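Local coordinates for protein putative hexose oxidase (Nonomuraea sp. ATCC 39727, PDB 5AWV) that binds a covalently attached FAD and, as a glycopeptide hexose oxidase, probably oxidises the sugar of teicoplanin-type antibiotics, at residues A265-L270 with R378-V383; V185-Q190 with N513-A518; S132-K137 with V144-G149. All blocks are in the same frame, centred on the assembly; numbering follows the deposited sequence.

Interaction 1. Residues A265-L270 with R378-V383; sequences AAFSRL and RQIQAV. With T55 (8-methylnonanoic acid), chain B; N1L (2-amino-2-deoxy-beta-D-glucopyranuronic acid), chain C; MAN (alpha-D-mannopyranose), chain D.
The Phe267 ring meets helix 377-387 with its edge. Val383 CG1 and the carbonyl oxygen of Ile380 both lie near the ring plane. Phe267 CZ is 3.9 Å from Val383 CG1, and the two side chains cross at about a right angle. Phe267 CE2 also comes within 4.3 Å of Ile380 CG2. The first torsion of Phe267 (chi1 -175°) sets CG away from its own backbone N and carries the ring tip across to the second helix. The same Ile380 CG2 lies 3.8 Å from Ser268 OG. That hydroxyl is hydrogen-bonded to Arg272, one turn further along its own helix. The segments meet by van der Waals packing, with no hydrogen bond between them. Ala265, Ser268 and Arg269 belong to a pocket for 8-methylnonanoic acid, whose CAD lies 3.7 Å from Ser268 CB. O6B of the 2-amino-2-deoxyglucuronic acid lies at the edge of the Arg378 guanidinium, near its plane, and takes a hydrogen bond from Arg378 NH1 (3.2 Å). Arg378 also forms a salt bridge with Glu455. Gln381 NE2 makes a weak hydrogen bond to mannose O3. The axes of segments 265-270 and 378-383 approach to 10.1 Å, at 126° between their N-to-C directions. Phe267 also packs on Phe309 of strand 309-316, and Val383 on Val452 of helix 438-452.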
loop_
_atom_site.group_PDB
_atom_site.type_symbol
_atom_site.label_atom_id
_atom_site.label_comp_id
_atom_site.label_asym_id
_atom_site.label_seq_id
_atom_site.Cartn_x
_atom_site.Cartn_y
_atom_site.Cartn_z
ATOM N N ALA A 265 8.733 -18.852 29.854
ATOM C CA ALA A 265 7.812 -19.918 29.555
ATOM C C ALA A 265 6.401 -19.567 29.048
ATOM O O ALA A 265 5.872 -20.218 28.118
ATOM C CB ALA A 265 7.708 -20.927 30.749
ATOM N N ALA A 266 5.793 -18.597 29.685
ATOM C CA ALA A 266 4.505 -18.119 29.316
ATOM C C ALA A 266 4.554 -17.451 27.901
ATOM O O ALA A 266 3.637 -17.606 27.137
ATOM C CB ALA A 266 4.015 -17.099 30.322
ATOM N N PHE A 267 5.592 -16.692 27.657
ATOM C CA PHE A 267 5.832 -16.077 26.352
ATOM C C PHE A 267 5.914 -17.121 25.277
ATOM O O PHE A 267 5.248 -17.009 24.262
ATOM C CB PHE A 267 7.092 -15.247 26.353
ATOM C CG PHE A 267 7.312 -14.491 25.064
ATOM C CD1 PHE A 267 6.749 -13.247 24.879
ATOM C CD2 PHE A 267 8.069 -15.048 24.049
ATOM C CE1 PHE A 267 6.947 -12.545 23.678
ATOM C CE2 PHE A 267 8.277 -14.356 22.874
ATOM C CZ PHE A 267 7.725 -13.088 22.691
ATOM N N SER A 268 6.779 -18.101 25.457
ATOM C CA SER A 268 6.817 -19.224 24.564
ATOM C C SER A 268 5.495 -19.972 24.364
ATOM O O SER A 268 5.108 -20.251 23.209
ATOM C CB SER A 268 7.951 -20.181 24.918
ATOM O OG SER A 268 8.087 -21.109 23.828
ATOM N N ARG A 269 4.786 -20.278 25.441
ATOM C CA ARG A 269 3.470 -20.866 25.305
ATOM C C ARG A 269 2.495 -20.031 24.423
ATOM O O ARG A 269 1.771 -20.572 23.575
ATOM C CB ARG A 269 2.865 -21.120 26.692
ATOM C CG ARG A 269 1.544 -21.822 26.661
ATOM C CD ARG A 269 1.677 -23.243 26.134
ATOM N NE ARG A 269 0.357 -23.830 26.033
ATOM C CZ ARG A 269 -0.350 -24.256 27.078
ATOM N NH1 ARG A 269 0.099 -24.152 28.346
ATOM N NH2 ARG A 269 -1.538 -24.797 26.869
ATOM N N LEU A 270 2.453 -18.759 24.642
ATOM C CA LEU A 270 1.631 -17.835 23.860
ATOM C C LEU A 270 1.918 -17.926 22.314
ATOM O O LEU A 270 1.011 -18.078 21.521
ATOM C CB LEU A 270 1.858 -16.385 24.335
ATOM C CG LEU A 270 1.180 -15.261 23.520
ATOM C CD1 LEU A 270 -0.320 -15.379 23.531
ATOM C CD2 LEU A 270 1.527 -13.933 24.086
ATOM N N ARG A 378 13.218 -22.446 18.602
ATOM C CA ARG A 378 14.464 -21.681 18.605
ATOM C C ARG A 378 14.268 -20.269 18.132
ATOM O O ARG A 378 14.849 -19.330 18.635
ATOM C CB ARG A 378 15.510 -22.388 17.768
ATOM C CG ARG A 378 15.767 -23.823 18.275
ATOM C CD ARG A 378 16.878 -24.563 17.534
ATOM N NE ARG A 378 18.179 -24.001 17.841
ATOM C CZ ARG A 378 19.341 -24.467 17.399
ATOM N NH1 ARG A 378 19.407 -25.573 16.636
ATOM N NH2 ARG A 378 20.454 -23.827 17.734
ATOM N N GLN A 379 13.334 -20.094 17.220
ATOM C CA GLN A 379 12.952 -18.769 16.750
ATOM C C GLN A 379 12.198 -18.014 17.789
ATOM O O GLN A 379 12.415 -16.833 17.984
ATOM C CB GLN A 379 12.158 -18.882 15.441
ATOM C CG GLN A 379 13.043 -19.332 14.237
ATOM C CD GLN A 379 12.284 -19.419 12.924
ATOM O OE1 GLN A 379 12.698 -18.849 11.930
ATOM N NE2 GLN A 379 11.210 -20.117 12.916
ATOM N N ILE A 380 11.308 -18.702 18.508
ATOM C CA ILE A 380 10.614 -18.000 19.564
ATOM C C ILE A 380 11.618 -17.533 20.657
ATOM O O ILE A 380 11.444 -16.450 21.232
ATOM C CB ILE A 380 9.494 -18.861 20.151
ATOM C CG1 ILE A 380 8.385 -19.030 19.084
ATOM C CG2 ILE A 380 8.973 -18.341 21.443
ATOM C CD1 ILE A 380 7.365 -20.044 19.424
ATOM N N GLN A 381 12.581 -18.394 20.968
ATOM C CA GLN A 381 13.650 -18.041 21.907
ATOM C C GLN A 381 14.323 -16.731 21.487
ATOM O O GLN A 381 14.540 -15.839 22.295
ATOM C CB GLN A 381 14.665 -19.196 21.995
ATOM C CG GLN A 381 15.675 -19.079 23.164
ATOM C CD GLN A 381 16.801 -20.152 23.170
ATOM O OE1 GLN A 381 17.333 -20.544 22.106
ATOM N NE2 GLN A 381 17.195 -20.623 24.393
ATOM N N ALA A 382 14.676 -16.640 20.190
ATOM C CA ALA A 382 15.330 -15.453 19.644
ATOM C C ALA A 382 14.460 -14.218 19.725
ATOM O O ALA A 382 14.957 -13.150 20.096
ATOM C CB ALA A 382 15.779 -15.698 18.224
ATOM N N VAL A 383 13.149 -14.367 19.461
ATOM C CA VAL A 383 12.276 -13.229 19.643
ATOM C C VAL A 383 12.276 -12.731 21.136
ATOM O O VAL A 383 12.367 -11.525 21.430
ATOM C CB VAL A 383 10.842 -13.565 19.191
ATOM C CG1 VAL A 383 9.903 -12.499 19.562
ATOM C CG2 VAL A 383 10.785 -13.839 17.673
HETATM C CAD T55 B . 8.636 -21.983 28.115
HETATM C CAE T55 B . 9.272 -23.307 28.241
HETATM C CAG T55 B . 8.090 -24.197 27.877
HETATM C CAH T55 B . 6.918 -24.267 28.906
HETATM C CAI T55 B . 5.804 -25.235 28.565
HETATM C CAJ T55 B . 4.577 -25.307 29.484
HETATM C CAK T55 B . 3.665 -26.382 28.920
HETATM C CAL T55 B . 2.417 -26.880 29.639
HETATM C CAF T55 B . 10.565 -23.070 27.416
HETATM C C T55 B . 1.855 -28.113 28.916
HETATM O O T55 B . 2.526 -28.776 28.161
HETATM C C1 N1L C . 19.460 -29.130 17.468
HETATM C C2 N1L C . 20.268 -30.432 16.971
HETATM C C3 N1L C . 20.441 -30.398 15.378
HETATM C C4 N1L C . 19.132 -30.026 14.666
HETATM C C5 N1L C . 18.553 -28.710 15.301
HETATM C C6 N1L C . 17.348 -28.170 14.484
HETATM N N2 N1L C . 21.392 -30.926 17.481
HETATM O O3 N1L C . 20.855 -31.739 15.075
HETATM O O4 N1L C . 19.524 -29.818 13.268
HETATM O O5 N1L C . 18.205 -28.925 16.746
HETATM O O6B N1L C . 16.927 -26.929 15.109
HETATM O O6A N1L C . 16.335 -29.188 14.386
HETATM C C1 MAN D . 19.887 -19.812 28.379
HETATM C C2 MAN D . 18.450 -19.786 27.841
HETATM C C3 MAN D . 18.234 -18.551 26.978
HETATM C C4 MAN D . 18.616 -17.285 27.790
HETATM C C5 MAN D . 20.108 -17.303 28.258
HETATM C C6 MAN D . 20.501 -15.983 29.002
HETATM O O2 MAN D . 17.572 -19.727 28.899
HETATM O O3 MAN D . 16.804 -18.492 26.520
HETATM O O4 MAN D . 18.421 -16.267 26.907
HETATM O O5 MAN D . 20.338 -18.517 29.041
HETATM O O6 MAN D . 20.043 -16.033 30.390
#

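Interaction 2. Residues V185-Q190 with N513-A518; sequences VVVNKQ and NHFHHA
Val187 and Phe515 carry this contact, and their side chains meet at an oblique angle. In both residues the bond from CA to CB points toward the other segment. Val187 CG2 comes to 3.9 Å from Phe515 CE2, approaching the ring obliquely. In Val187 this branch stands beside the backbone N, while CG1 takes the position anti to it (chi1 173°). It is CG2, therefore, that is presented to the ring. The carbonyl oxygen of Val185 is more distant, 4.5 Å from Phe515 CZ, and is also oblique to the ring. One face of the phenyl is met by its neighbour His514. The imidazole CD2 of His514 sits 4.1 Å above the plane of the Phe515 ring, offset toward the rim. No hydrogen bond crosses between the segments. The loop is fixed from elsewhere: Asp510 accepts from the backbone N of both His514 and Phe515, and His514 NE2 is hydrogen-bonded to Thr77. Two residues beyond Phe515, His517 touches the FAD and stacks on Phe96. The contact joins the FAD-binding family region to the berberine-like C-terminal region. Val187 ends strand 179-187 and also packs on Val74 and Val78 of helix 67-80, while Phe515 lies against Val84 of strand 84-87.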
loop_
_atom_site.group_PDB
_atom_site.type_symbol
_atom_site.label_atom_id
_atom_site.label_comp_id
_atom_site.label_asym_id
_atom_site.label_seq_id
_atom_site.Cartn_x
_atom_site.Cartn_y
_atom_site.Cartn_z
ATOM N N VAL A 185 1.954 3.822 -18.439
ATOM C CA VAL A 185 2.804 4.588 -19.320
ATOM C C VAL A 185 4.214 3.952 -19.240
ATOM O O VAL A 185 4.833 3.922 -18.184
ATOM C CB VAL A 185 2.817 6.057 -18.981
ATOM C CG1 VAL A 185 3.867 6.821 -19.741
ATOM C CG2 VAL A 185 1.441 6.667 -19.182
ATOM N N VAL A 186 4.640 3.372 -20.347
ATOM C CA VAL A 186 5.931 2.726 -20.481
ATOM C C VAL A 186 6.834 3.460 -21.477
ATOM O O VAL A 186 6.333 4.230 -22.287
ATOM C CB VAL A 186 5.759 1.259 -20.978
ATOM C CG1 VAL A 186 4.952 0.453 -19.956
ATOM C CG2 VAL A 186 5.101 1.184 -22.379
ATOM N N VAL A 187 8.127 3.145 -21.453
ATOM C CA VAL A 187 9.118 3.801 -22.301
ATOM C C VAL A 187 9.743 2.752 -23.179
ATOM O O VAL A 187 10.321 1.787 -22.655
ATOM C CB VAL A 187 10.215 4.434 -21.483
ATOM C CG1 VAL A 187 11.319 4.949 -22.354
ATOM C CG2 VAL A 187 9.666 5.597 -20.653
ATOM N N ASN A 188 9.677 2.936 -24.518
ATOM C CA ASN A 188 10.240 1.888 -25.429
ATOM C C ASN A 188 11.741 2.040 -25.632
ATOM O O ASN A 188 12.362 2.934 -25.088
ATOM C CB ASN A 188 9.467 1.839 -26.798
ATOM C CG ASN A 188 9.625 3.103 -27.612
ATOM O OD1 ASN A 188 10.452 3.950 -27.374
ATOM N ND2 ASN A 188 8.768 3.243 -28.526
ATOM N N LYS A 189 12.352 1.167 -26.433
ATOM C CA LYS A 189 13.815 1.260 -26.624
ATOM C C LYS A 189 14.236 2.559 -27.269
ATOM O O LYS A 189 15.279 3.082 -26.921
ATOM C CB LYS A 189 14.403 0.062 -27.409
ATOM C CG LYS A 189 15.887 -0.094 -27.009
ATOM C CD LYS A 189 16.809 -0.888 -27.959
ATOM C CE LYS A 189 17.489 -2.092 -27.295
ATOM N NZ LYS A 189 16.494 -3.192 -27.132
ATOM N N GLN A 190 13.390 3.163 -28.114
ATOM C CA GLN A 190 13.748 4.483 -28.696
ATOM C C GLN A 190 13.518 5.645 -27.747
ATOM O O GLN A 190 13.809 6.776 -28.099
ATOM C CB GLN A 190 12.993 4.775 -30.007
ATOM C CG GLN A 190 13.269 3.761 -31.122
ATOM C CD GLN A 190 12.638 2.408 -30.847
ATOM O OE1 GLN A 190 11.617 2.314 -30.149
ATOM N NE2 GLN A 190 13.272 1.345 -31.324
ATOM N N ASN A 513 15.572 0.398 -18.698
ATOM C CA ASN A 513 15.724 0.486 -17.271
ATOM C C ASN A 513 15.583 1.925 -16.769
ATOM O O ASN A 513 16.345 2.436 -15.957
ATOM C CB ASN A 513 17.036 -0.173 -16.818
ATOM C CG ASN A 513 17.054 -0.479 -15.315
ATOM O OD1 ASN A 513 18.079 -0.366 -14.639
ATOM N ND2 ASN A 513 15.928 -0.765 -14.810
ATOM N N HIS A 514 14.588 2.620 -17.289
ATOM C CA HIS A 514 14.354 3.994 -16.832
ATOM C C HIS A 514 13.614 4.006 -15.493
ATOM O O HIS A 514 13.712 4.988 -14.794
ATOM C CB HIS A 514 13.561 4.740 -17.865
ATOM C CG HIS A 514 13.475 6.199 -17.626
ATOM N ND1 HIS A 514 14.578 7.028 -17.655
ATOM C CD2 HIS A 514 12.411 6.982 -17.323
ATOM C CE1 HIS A 514 14.198 8.259 -17.370
ATOM N NE2 HIS A 514 12.893 8.261 -17.168
ATOM N N PHE A 515 12.885 2.939 -15.176
ATOM C CA PHE A 515 12.194 2.823 -13.863
ATOM C C PHE A 515 12.997 1.898 -12.973
ATOM O O PHE A 515 13.060 0.723 -13.225
ATOM C CB PHE A 515 10.780 2.368 -14.083
ATOM C CG PHE A 515 10.019 3.331 -14.898
ATOM C CD1 PHE A 515 9.500 4.472 -14.296
ATOM C CD2 PHE A 515 9.921 3.199 -16.296
ATOM C CE1 PHE A 515 8.851 5.433 -15.040
ATOM C CE2 PHE A 515 9.247 4.187 -17.038
ATOM C CZ PHE A 515 8.697 5.283 -16.389
ATOM N N HIS A 516 13.677 2.471 -11.982
ATOM C CA HIS A 516 14.539 1.716 -11.126
ATOM C C HIS A 516 14.726 2.335 -9.720
ATOM O O HIS A 516 14.498 3.492 -9.522
ATOM C CB HIS A 516 15.937 1.446 -11.830
ATOM C CG HIS A 516 16.792 2.659 -11.965
ATOM N ND1 HIS A 516 17.719 3.014 -11.024
ATOM C CD2 HIS A 516 16.833 3.621 -12.921
ATOM C CE1 HIS A 516 18.294 4.162 -11.378
ATOM N NE2 HIS A 516 17.753 4.552 -12.526
ATOM N N HIS A 517 15.169 1.481 -8.797
ATOM C CA HIS A 517 15.420 1.782 -7.394
ATOM C C HIS A 517 16.119 0.614 -6.757
ATOM O O HIS A 517 16.386 -0.369 -7.436
ATOM C CB HIS A 517 14.114 2.182 -6.682
ATOM C CG HIS A 517 13.000 1.179 -6.796
ATOM N ND1 HIS A 517 13.065 -0.069 -6.220
ATOM C CD2 HIS A 517 11.802 1.246 -7.425
ATOM C CE1 HIS A 517 11.924 -0.713 -6.440
ATOM N NE2 HIS A 517 11.138 0.067 -7.167
ATOM N N ALA A 518 16.416 0.666 -5.440
ATOM C CA ALA A 518 17.218 -0.393 -4.731
ATOM C C ALA A 518 16.905 -1.928 -4.872
ATOM O O ALA A 518 17.811 -2.763 -4.832
ATOM C CB ALA A 518 17.429 -0.004 -3.257
#

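Interaction 3. Residues S132-K137 with V144-G149; sequences SEVYEK and VTIPGG. With FAD (flavin-adenine dinucleotide), chain M.
Helix 131-142 is followed by a loop that folds back beside it, bringing the CA atoms of Tyr135 and Thr145 to 5.9 Å. This helix-loop unit belongs to the FAD-binding domain of the PCMH-type flavoproteins. The loop makes an inverse gamma turn centred on Pro147 and then reaches the flavin at Gly149. Tyr135 is the main side chain of the contact. With CG beside its backbone N (chi1 -62°), the ring extends along the loop toward the glycines. Tyr135 CE1 lies 3.3 Å from Ile146 O, which is oblique to the ring. Ile146 CG1 approaches the same corner, its side chain crossing the ring at about a right angle. At the far end the hydroxyl donates to Gly149 O, which lies in the ring plane; the exact position of OH is less sure, as it sits too close to a neighbour in the model. Val134 CG1 adds a looser apolar touch, 4.3 Å from Ile146 CD1. Gly149 CA is 3.5 Å from FAD O4, so the backbone that Tyr135 meets borders the isoalloxazine. A bridging water donates to Tyr135 O and Val144 O and accepts from Thr145 OG1, each 2.8 Å from the water oxygen.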
loop_
_atom_site.group_PDB
_atom_site.type_symbol
_atom_site.label_atom_id
_atom_site.label_comp_id
_atom_site.label_asym_id
_atom_site.label_seq_id
_atom_site.Cartn_x
_atom_site.Cartn_y
_atom_site.Cartn_z
ATOM N N SER A 132 -8.346 5.075 2.366
ATOM C CA SER A 132 -9.489 5.641 3.041
ATOM C C SER A 132 -10.541 6.202 2.053
ATOM O O SER A 132 -11.763 5.941 2.179
ATOM C CB SER A 132 -8.987 6.719 4.019
ATOM O OG SER A 132 -10.094 7.330 4.587
ATOM N N GLU A 133 -10.070 6.941 1.038
ATOM C CA GLU A 133 -10.999 7.485 0.031
ATOM C C GLU A 133 -11.667 6.382 -0.745
ATOM O O GLU A 133 -12.839 6.451 -1.027
ATOM C CB GLU A 133 -10.279 8.444 -0.924
ATOM C CG GLU A 133 -9.799 9.731 -0.256
ATOM C CD GLU A 133 -8.734 10.531 -1.095
ATOM O OE1 GLU A 133 -7.858 9.994 -1.802
ATOM O OE2 GLU A 133 -8.765 11.761 -1.049
ATOM N N VAL A 134 -10.910 5.347 -1.113
ATOM C CA VAL A 134 -11.439 4.267 -1.848
ATOM C C VAL A 134 -12.496 3.557 -1.041
ATOM O O VAL A 134 -13.564 3.213 -1.575
ATOM C CB VAL A 134 -10.341 3.235 -2.240
ATOM C CG1 VAL A 134 -10.925 1.944 -2.797
ATOM C CG2 VAL A 134 -9.304 3.811 -3.227
ATOM N N TYR A 135 -12.190 3.208 0.187
ATOM C CA TYR A 135 -13.158 2.450 0.960
ATOM C C TYR A 135 -14.482 3.187 1.149
ATOM O O TYR A 135 -15.541 2.606 1.028
ATOM C CB TYR A 135 -12.593 2.059 2.314
ATOM C CG TYR A 135 -11.366 1.158 2.320
ATOM C CD1 TYR A 135 -11.240 0.109 1.410
ATOM C CD2 TYR A 135 -10.377 1.312 3.285
ATOM C CE1 TYR A 135 -10.140 -0.712 1.400
ATOM C CE2 TYR A 135 -9.290 0.448 3.315
ATOM C CZ TYR A 135 -9.168 -0.539 2.364
ATOM O OH TYR A 135 -8.077 -1.361 2.292
ATOM N N GLU A 136 -14.404 4.443 1.493
ATOM C CA GLU A 136 -15.568 5.239 1.699
ATOM C C GLU A 136 -16.441 5.344 0.433
ATOM O O GLU A 136 -17.641 5.198 0.529
ATOM C CB GLU A 136 -15.090 6.603 2.222
ATOM C CG GLU A 136 -16.070 7.357 3.023
ATOM C CD GLU A 136 -16.362 6.641 4.382
ATOM O OE1 GLU A 136 -17.493 6.120 4.408
ATOM O OE2 GLU A 136 -15.457 6.559 5.300
ATOM N N LYS A 137 -15.838 5.711 -0.711
ATOM C CA LYS A 137 -16.590 5.842 -1.912
ATOM C C LYS A 137 -17.161 4.555 -2.462
ATOM O O LYS A 137 -18.276 4.521 -2.975
ATOM C CB LYS A 137 -15.695 6.463 -2.964
ATOM C CG LYS A 137 -16.302 6.697 -4.321
ATOM C CD LYS A 137 -17.339 7.790 -4.419
ATOM C CE LYS A 137 -17.820 7.974 -5.904
ATOM N NZ LYS A 137 -16.880 8.866 -6.657
ATOM N N VAL A 144 -19.655 -1.926 -1.767
ATOM C CA VAL A 144 -18.556 -2.850 -2.095
ATOM C C VAL A 144 -17.300 -2.376 -1.377
ATOM O O VAL A 144 -17.298 -1.329 -0.734
ATOM C CB VAL A 144 -18.342 -3.085 -3.574
ATOM C CG1 VAL A 144 -19.605 -3.685 -4.226
ATOM C CG2 VAL A 144 -17.888 -1.816 -4.344
ATOM N N THR A 145 -16.251 -3.172 -1.470
ATOM C CA THR A 145 -14.954 -2.842 -0.976
ATOM C C THR A 145 -13.873 -3.603 -1.722
ATOM O O THR A 145 -14.154 -4.453 -2.574
ATOM C CB THR A 145 -14.906 -3.138 0.541
ATOM O OG1 THR A 145 -13.852 -2.390 1.153
ATOM C CG2 THR A 145 -14.817 -4.688 0.855
ATOM N N ILE A 146 -12.608 -3.303 -1.402
ATOM C CA ILE A 146 -11.540 -4.216 -1.780
ATOM C C ILE A 146 -10.769 -4.654 -0.535
ATOM O O ILE A 146 -10.675 -3.862 0.409
ATOM C CB ILE A 146 -10.589 -3.621 -2.845
ATOM C CG1 ILE A 146 -9.833 -2.365 -2.288
ATOM C CG2 ILE A 146 -11.325 -3.345 -4.156
ATOM C CD1 ILE A 146 -8.804 -1.757 -3.239
ATOM N N PRO A 147 -10.141 -5.851 -0.553
ATOM C CA PRO A 147 -9.509 -6.373 0.642
ATOM C C PRO A 147 -8.073 -5.896 0.806
ATOM O O PRO A 147 -7.107 -6.668 0.707
ATOM C CB PRO A 147 -9.597 -7.866 0.422
ATOM C CG PRO A 147 -9.462 -8.005 -1.054
ATOM C CD PRO A 147 -10.268 -6.908 -1.581
ATOM N N GLY A 148 -7.943 -4.631 1.048
ATOM C CA GLY A 148 -6.673 -3.973 1.100
ATOM C C GLY A 148 -6.275 -3.615 2.482
ATOM O O GLY A 148 -6.832 -4.177 3.437
ATOM N N GLY A 149 -5.310 -2.700 2.611
ATOM C CA GLY A 149 -4.676 -2.416 3.833
ATOM C C GLY A 149 -5.505 -1.588 4.787
ATOM O O GLY A 149 -6.527 -1.029 4.404
HETATM P PA FAD M . 4.686 5.427 -2.645
HETATM O O1A FAD M . 5.799 5.679 -1.649
HETATM O O2A FAD M . 3.993 6.533 -3.295
HETATM O O5B FAD M . 5.164 4.400 -3.748
HETATM C C5B FAD M . 5.825 3.126 -3.436
HETATM C C4B FAD M . 6.576 2.634 -4.633
HETATM O O4B FAD M . 5.736 2.376 -5.764
HETATM C C3B FAD M . 7.688 3.554 -5.162
HETATM O O3B FAD M . 8.784 2.854 -5.799
HETATM C C2B FAD M . 6.886 4.347 -6.148
HETATM O O2B FAD M . 7.727 4.974 -7.058
HETATM C C1B FAD M . 5.978 3.332 -6.759
HETATM N N9A FAD M . 4.775 3.941 -7.275
HETATM C C8A FAD M . 3.876 4.731 -6.675
HETATM N N7A FAD M . 2.838 5.026 -7.488
HETATM C C5A FAD M . 3.049 4.398 -8.637
HETATM C C6A FAD M . 2.369 4.349 -9.949
HETATM N N6A FAD M . 1.246 5.046 -10.099
HETATM N N1A FAD M . 2.930 3.556 -10.911
HETATM C C2A FAD M . 4.100 2.885 -10.703
HETATM N N3A FAD M . 4.808 2.916 -9.541
HETATM C C4A FAD M . 4.329 3.697 -8.530
HETATM N N1 FAD M . 0.570 -2.881 2.992
HETATM C C2 FAD M . -0.352 -3.887 3.064
HETATM O O2 FAD M . -0.436 -4.705 2.119
HETATM N N3 FAD M . -1.198 -4.017 4.098
HETATM C C4 FAD M . -1.285 -3.088 5.072
HETATM O O4 FAD M . -2.109 -3.197 6.008
HETATM C C4X FAD M . -0.352 -1.954 5.046
HETATM N N5 FAD M . -0.365 -0.960 6.003
HETATM C C5X FAD M . 0.436 0.148 5.928
HETATM C C6 FAD M . 0.303 1.150 6.912
HETATM C C7 FAD M . 1.243 2.211 6.813
HETATM C C7M FAD M . 1.193 3.333 7.882
HETATM C C8 FAD M . 2.254 2.332 5.689
HETATM C C8M FAD M . 3.043 3.600 5.465
HETATM C C9 FAD M . 2.274 1.317 4.707
HETATM C C9A FAD M . 1.441 0.241 4.802
HETATM N N10 FAD M . 1.447 -0.815 3.851
HETATM C C10 FAD M . 0.570 -1.885 3.915
HETATM C "C1'" FAD M . 2.443 -0.821 2.730
HETATM C "C2'" FAD M . 1.908 -0.255 1.469
HETATM O "O2'" FAD M . 1.126 -1.275 0.878
HETATM C "C3'" FAD M . 3.112 -0.009 0.639
HETATM O "O3'" FAD M . 3.917 0.898 1.394
HETATM C "C4'" FAD M . 2.709 0.616 -0.725
HETATM O "O4'" FAD M . 3.792 0.374 -1.627
HETATM C "C5'" FAD M . 2.536 2.103 -0.542
HETATM O "O5'" FAD M . 2.039 2.700 -1.756
HETATM P P FAD M . 2.051 4.264 -1.891
HETATM O O1P FAD M . 1.427 4.656 -3.140
HETATM O O2P FAD M . 1.504 4.964 -0.677
HETATM O O3P FAD M . 3.628 4.523 -1.789
HETATM O O HOH W 1 -15.608 -0.223 1.255
#

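Overall arrangement
From the N terminus, interaction 3 closes first. It closes a short loop, with only six residues between its segments, and sets helix 131-142 against the segment beside the flavin. Interaction 2 opens next, at the end of strand 179-187, and closes far along the chain at 513-518. It brings that strand of the five-stranded sheet to the loop after helix 499-509. Interaction 1 is nested inside that long loop and pairs helix 264-280 with helix 377-387. Interaction 3 lies in series with both others. None of the contacts touch. The centres of interactions 1 and 2 are about 46 Å apart, on opposite sides of the chain's centre.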